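Potential RNA-dependent RNA polymerase (PDB 5I61) catalyses template-directed RNA synthesis from ribonucleoside triphosphates, probably serving both transcription and replication of the picobirnavirus genome. Local coordinates at residues 239-244 and 399-404. Numbering follows the deposited sequence.
Sequences AVDRRI and LRRWHH
Asp-241 and Arg-401 form the salt bridge between helix 237-250 and strand 401-404, with Asp-241 OD1 3.0 Å from Arg-401 NH1. Carboxylate and guanidinium planes are only 25° apart, which would suit a two-pronged pairing, yet the hydrogen-bond geometry is imperfect. The NH1 to OD1 bond is weak and strongly bent, at 123°. The straighter one, from Arg-401 NH2 to Asp-241 OD2, is also weak, stretched to 3.4 Å. A kink at the third torsion of the arginine chain brings its end to the acid. Val-240 CG1 packs at the guanidinium edge, near its plane, 4.1 Å from Arg-401 NH1.

The same carboxylate oxygen also meets a ring. Asp-241 OD1 lies at the edge of the His-403 imidazole, in its plane and 3.2 Å from His-403 CE1, the polarised carbon between the two ring nitrogens. Ile-244 CG1 sits almost straight over the ring centre, 3.9 Å from the His-403 centroid, a CH-pi contact. Ile-244 CG2 packs 3.8 Å from His-403 CB. Beyond the two segments, His-403 ND1 is hydrogen-bonded to the carbonyl O of Cys-413, which helps fix the ring's rotation.

Apolar contact is lighter where Val-240 CG2 stands 4.4 Å from Leu-399 CD1. Helix and strand axes run 34° from parallel, 10.1 Å apart at closest approach. Val-240 also touches Tyr-398 and Ile-244 Cys-396, so the helix packs across strands 395-398 and 401-404; Leu-399 N, hydrogen-bonded to Asp-360 OD2 of the motif C Gly-Asp-Asp, ties this hairpin to the palm, a placement consistent with motif E. The nearby Arg-401 charge, with the polarised His-403 CE1 edge and a weak bond from Gly-415 N, probably stabilises the buried Asp-241 carboxylate in its ionised form.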
loop_
_atom_site.group_PDB
_atom_site.type_symbol
_atom_site.label_atom_id
_atom_site.label_comp_id
_atom_site.label_asym_id
_atom_site.label_seq_id
_atom_site.Cartn_x
_atom_site.Cartn_y
_atom_site.Cartn_z
ATOM N N ALA B 239 9.528 -3.781 -13.816
ATOM C CA ALA B 239 9.304 -2.496 -14.468
ATOM C C ALA B 239 9.848 -1.344 -13.620
ATOM O O ALA B 239 10.347 -0.343 -14.157
ATOM C CB ALA B 239 7.811 -2.311 -14.749
ATOM N N VAL B 240 9.729 -1.449 -12.297
ATOM C CA VAL B 240 10.371 -0.475 -11.427
ATOM C C VAL B 240 11.871 -0.482 -11.665
ATOM O O VAL B 240 12.498 0.576 -11.857
ATOM C CB VAL B 240 10.020 -0.764 -9.954
ATOM C CG1 VAL B 240 10.845 0.123 -9.041
ATOM C CG2 VAL B 240 8.513 -0.558 -9.712
ATOM N N ASP B 241 12.464 -1.691 -11.652
ATOM C CA ASP B 241 13.907 -1.854 -11.853
ATOM C C ASP B 241 14.368 -1.208 -13.153
ATOM O O ASP B 241 15.434 -0.580 -13.200
ATOM C CB ASP B 241 14.306 -3.343 -11.873
ATOM C CG ASP B 241 14.081 -4.075 -10.536
ATOM O OD1 ASP B 241 14.062 -3.433 -9.453
ATOM O OD2 ASP B 241 13.959 -5.323 -10.589
ATOM N N ARG B 242 13.583 -1.354 -14.227
ATOM C CA ARG B 242 14.068 -0.862 -15.504
ATOM C C ARG B 242 14.106 0.657 -15.532
ATOM O O ARG B 242 15.028 1.240 -16.108
ATOM C CB ARG B 242 13.220 -1.388 -16.654
ATOM C CG ARG B 242 13.801 -0.940 -18.003
ATOM C CD ARG B 242 12.965 -1.423 -19.150
ATOM N NE ARG B 242 12.310 -2.649 -18.745
ATOM C CZ ARG B 242 11.044 -2.745 -18.410
ATOM N NH1 ARG B 242 10.261 -1.623 -18.417
ATOM N NH2 ARG B 242 10.565 -3.949 -18.045
ATOM N N ARG B 243 13.141 1.304 -14.870
ATOM C CA ARG B 243 13.101 2.753 -14.819
ATOM C C ARG B 243 14.123 3.306 -13.826
ATOM O O ARG B 243 14.692 4.385 -14.073
ATOM C CB ARG B 243 11.679 3.198 -14.485
ATOM C CG ARG B 243 11.528 4.687 -14.445
ATOM C CD ARG B 243 10.166 5.152 -14.871
ATOM N NE ARG B 243 9.739 4.658 -16.185
ATOM C CZ ARG B 243 8.497 4.803 -16.658
ATOM N NH1 ARG B 243 7.565 5.419 -15.927
ATOM N NH2 ARG B 243 8.184 4.333 -17.852
ATOM N N ILE B 244 14.381 2.585 -12.713
ATOM C CA ILE B 244 15.521 2.933 -11.863
ATOM C C ILE B 244 16.791 2.936 -12.698
ATOM O O ILE B 244 17.607 3.851 -12.588
ATOM C CB ILE B 244 15.661 1.978 -10.662
ATOM C CG1 ILE B 244 14.525 2.149 -9.671
ATOM C CG2 ILE B 244 17.000 2.199 -9.962
ATOM C CD1 ILE B 244 14.574 3.411 -8.876
ATOM N N LEU B 399 10.107 1.663 -2.430
ATOM C CA LEU B 399 9.231 0.525 -2.168
ATOM C C LEU B 399 9.950 -0.523 -1.314
ATOM O O LEU B 399 9.875 -1.727 -1.560
ATOM C CB LEU B 399 8.688 -0.056 -3.475
ATOM C CG LEU B 399 7.952 0.997 -4.324
ATOM C CD1 LEU B 399 7.321 0.399 -5.575
ATOM C CD2 LEU B 399 6.932 1.787 -3.523
ATOM N N ARG B 400 10.668 -0.033 -0.299
ATOM C CA ARG B 400 11.489 -0.830 0.614
ATOM C C ARG B 400 12.505 -1.729 -0.097
ATOM O O ARG B 400 12.890 -2.802 0.402
ATOM C CB ARG B 400 10.606 -1.604 1.584
ATOM C CG ARG B 400 9.862 -0.624 2.499
ATOM C CD ARG B 400 9.440 -1.385 3.699
ATOM N NE ARG B 400 8.041 -1.725 3.588
ATOM C CZ ARG B 400 7.561 -2.941 3.446
ATOM N NH1 ARG B 400 8.341 -4.045 3.247
ATOM N NH2 ARG B 400 6.266 -3.123 3.379
ATOM N N ARG B 401 13.017 -1.282 -1.237
ATOM C CA ARG B 401 14.128 -1.976 -1.862
ATOM C C ARG B 401 15.315 -1.038 -2.065
ATOM O O ARG B 401 15.153 0.158 -2.318
ATOM C CB ARG B 401 13.712 -2.583 -3.199
ATOM C CG ARG B 401 12.671 -3.682 -3.122
ATOM C CD ARG B 401 11.921 -3.656 -4.431
ATOM N NE ARG B 401 12.357 -4.686 -5.350
ATOM C CZ ARG B 401 12.396 -4.565 -6.674
ATOM N NH1 ARG B 401 12.063 -3.422 -7.267
ATOM N NH2 ARG B 401 12.807 -5.598 -7.409
ATOM N N TRP B 402 16.510 -1.602 -1.966
ATOM C CA TRP B 402 17.736 -0.875 -2.273
ATOM C C TRP B 402 18.119 -1.114 -3.724
ATOM O O TRP B 402 17.922 -2.205 -4.262
ATOM C CB TRP B 402 18.845 -1.333 -1.319
ATOM C CG TRP B 402 20.238 -0.829 -1.490
ATOM C CD1 TRP B 402 20.791 0.261 -0.890
ATOM C CD2 TRP B 402 21.300 -1.463 -2.227
ATOM N NE1 TRP B 402 22.132 0.361 -1.220
ATOM C CE2 TRP B 402 22.466 -0.682 -2.042
ATOM C CE3 TRP B 402 21.379 -2.610 -3.026
ATOM C CZ2 TRP B 402 23.710 -1.028 -2.623
ATOM C CZ3 TRP B 402 22.617 -2.953 -3.598
ATOM C CH2 TRP B 402 23.755 -2.165 -3.393
ATOM N N HIS B 403 18.604 -0.069 -4.364
ATOM C CA HIS B 403 19.091 -0.100 -5.737
ATOM C C HIS B 403 20.414 0.648 -5.761
ATOM O O HIS B 403 20.574 1.650 -5.059
ATOM C CB HIS B 403 18.137 0.609 -6.729
ATOM C CG HIS B 403 16.742 0.062 -6.772
ATOM N ND1 HIS B 403 16.310 -0.803 -7.760
ATOM C CD2 HIS B 403 15.663 0.299 -5.982
ATOM C CE1 HIS B 403 15.029 -1.082 -7.569
ATOM N NE2 HIS B 403 14.610 -0.418 -6.506
ATOM N N HIS B 404 21.344 0.191 -6.590
ATOM C CA HIS B 404 22.626 0.866 -6.735
ATOM C C HIS B 404 22.958 0.939 -8.211
ATOM O O HIS B 404 22.680 -0.008 -8.952
ATOM C CB HIS B 404 23.752 0.119 -5.977
ATOM C CG HIS B 404 25.013 0.908 -5.809
ATOM N ND1 HIS B 404 25.866 1.188 -6.856
ATOM C CD2 HIS B 404 25.575 1.462 -4.710
ATOM C CE1 HIS B 404 26.896 1.885 -6.413
ATOM N NE2 HIS B 404 26.745 2.066 -5.113
#